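PDB 5ZLI: glutamine synthetase from Helicobacter pylori, which belongs to the type I-beta glutamine synthetases, dodecameric enzymes whose subunits join a beta-grasp domain to a larger catalytic domain. Local coordinates for residues B[136-141]-B[276-281]. Residues are numbered along the deposited sequence; the frame is centred on the assembly and turned at random.
Sequences FGAENE and SGMHTH
Gly-137 and His-281 form a hydrogen-bonded pair of an antiparallel ladder, each backbone N giving its proton to the other's O; both bonds measure 3.0 Å from N to O. Just before it, the CA of Phe-136 lends a CH...O contact to the same His-281 O. The His-281 side chain lies close to the Gly-137 carbonyl, with His-281 CB 3.5 Å from Gly-137 O. Next comes Ala-138, opposite Thr-280 in a non-hydrogen-bonded pair; Ala-138 CB also packs on Met-278 CG at 3.8 Å.

Glu-139 returns to the histidine face, and its N donates to His-279 O at 2.8 Å, while the answering bond from His-279 N is weak. With CG beside the backbone N (chi1 -46°) and the chain extended beyond it, the carboxylate reaches both imidazoles, one oxygen to each: Glu-139 OE1 lies in the plane of the His-279 ring, at its edge, and Glu-139 OE2 sits 3.1 Å from His-281 NE2, which also makes a weak hydrogen bond to Glu-367 OE1. The carboxylate stands nearly upright to the His-279 ring, the planes 82° apart. Glu-230 lies close by, its OE1 near Glu-139 OE1 as a like charge.

On the other face, Asn-140 and Met-278 run side by side, Asn-140 OD1 3.3 Å from Met-278 CG; that oxygen is hydrogen-bonded to Ser-373. Glu-141, where the regular pairing ends, is gripped twice by Gly-277: its N donates to Gly-277 O, and Gly-277 N reaches Glu-141 OE1 from above the carboxylate plane at 3.2 Å.

Strands 133-145 and 278-286 thus pair deep inside the catalytic domain's mixed sheet, flanked by strands 228-237 and 366-368. Helix 238-258 meets Ala-138 and Asn-140 through Val-245, and helix 377-393 meets Met-278 and Thr-280 through Phe-381, on which Phe-136 is stacked.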
# COMPACT_ATOMS: atom_id res chain seq x y z
N PHE B 136 12.74 -55.85 -18.17
CA PHE B 136 11.70 -54.87 -17.84
C PHE B 136 12.07 -53.50 -18.39
O PHE B 136 13.22 -53.06 -18.23
CB PHE B 136 11.47 -54.67 -16.33
CG PHE B 136 10.68 -55.74 -15.66
CD1 PHE B 136 11.24 -56.99 -15.41
CD2 PHE B 136 9.38 -55.51 -15.26
CE1 PHE B 136 10.50 -57.97 -14.78
CE2 PHE B 136 8.64 -56.50 -14.64
CZ PHE B 136 9.20 -57.72 -14.40
N GLY B 137 11.07 -52.79 -18.89
CA GLY B 137 11.25 -51.47 -19.44
C GLY B 137 10.12 -50.51 -19.09
O GLY B 137 9.04 -50.60 -19.66
N ALA B 138 10.38 -49.58 -18.18
CA ALA B 138 9.36 -48.70 -17.62
C ALA B 138 9.34 -47.34 -18.32
O ALA B 138 10.39 -46.77 -18.64
CB ALA B 138 9.57 -48.49 -16.11
N GLU B 139 8.13 -46.83 -18.58
CA GLU B 139 7.93 -45.46 -19.02
C GLU B 139 7.31 -44.72 -17.83
O GLU B 139 6.12 -44.91 -17.55
CB GLU B 139 6.99 -45.39 -20.21
CG GLU B 139 7.25 -46.39 -21.34
CD GLU B 139 6.04 -46.50 -22.29
OE1 GLU B 139 5.03 -45.81 -22.04
OE2 GLU B 139 6.09 -47.28 -23.27
N ASN B 140 8.09 -43.87 -17.16
CA ASN B 140 7.56 -43.12 -16.01
C ASN B 140 7.18 -41.71 -16.46
O ASN B 140 8.01 -40.80 -16.46
CB ASN B 140 8.56 -43.04 -14.86
CG ASN B 140 8.86 -44.38 -14.25
OD1 ASN B 140 8.18 -44.80 -13.31
ND2 ASN B 140 9.90 -45.04 -14.75
N GLU B 141 5.91 -41.55 -16.81
CA GLU B 141 5.37 -40.21 -17.03
C GLU B 141 5.44 -39.40 -15.74
O GLU B 141 5.27 -39.93 -14.64
CB GLU B 141 3.92 -40.29 -17.55
CG GLU B 141 3.78 -41.12 -18.84
CD GLU B 141 2.33 -41.28 -19.36
OE1 GLU B 141 1.38 -41.25 -18.55
OE2 GLU B 141 2.16 -41.54 -20.58
N SER B 276 -0.42 -39.98 -14.43
CA SER B 276 0.89 -40.45 -14.84
C SER B 276 0.94 -41.96 -14.67
O SER B 276 0.49 -42.49 -13.66
CB SER B 276 1.99 -39.77 -14.04
OG SER B 276 2.00 -38.39 -14.37
N GLY B 277 1.44 -42.65 -15.69
CA GLY B 277 1.53 -44.09 -15.57
C GLY B 277 2.97 -44.52 -15.46
O GLY B 277 3.88 -43.73 -15.74
N MET B 278 3.19 -45.74 -14.98
CA MET B 278 4.44 -46.45 -15.21
C MET B 278 4.09 -47.61 -16.12
O MET B 278 3.83 -48.73 -15.68
CB MET B 278 5.13 -46.91 -13.91
CG MET B 278 6.52 -47.51 -14.12
SD MET B 278 7.35 -48.10 -12.62
CE MET B 278 6.24 -49.43 -12.16
N HIS B 279 4.00 -47.31 -17.42
CA HIS B 279 3.81 -48.31 -18.45
C HIS B 279 5.04 -49.23 -18.48
O HIS B 279 6.14 -48.83 -18.86
CB HIS B 279 3.57 -47.62 -19.79
CG HIS B 279 2.35 -46.77 -19.80
ND1 HIS B 279 1.27 -47.02 -18.98
CD2 HIS B 279 2.05 -45.63 -20.47
CE1 HIS B 279 0.34 -46.10 -19.17
NE2 HIS B 279 0.80 -45.24 -20.06
N THR B 280 4.84 -50.46 -18.02
CA THR B 280 5.91 -51.42 -17.80
C THR B 280 5.85 -52.48 -18.89
O THR B 280 4.79 -53.06 -19.14
CB THR B 280 5.79 -52.02 -16.38
OG1 THR B 280 4.44 -51.91 -15.94
CG2 THR B 280 6.60 -51.23 -15.39
N HIS B 281 6.97 -52.71 -19.55
CA HIS B 281 7.09 -53.67 -20.64
C HIS B 281 7.88 -54.89 -20.17
O HIS B 281 8.99 -54.74 -19.66
CB HIS B 281 7.78 -53.03 -21.86
CG HIS B 281 6.99 -51.96 -22.55
ND1 HIS B 281 7.07 -51.75 -23.92
CD2 HIS B 281 6.11 -51.04 -22.09
CE1 HIS B 281 6.27 -50.75 -24.26
NE2 HIS B 281 5.67 -50.30 -23.17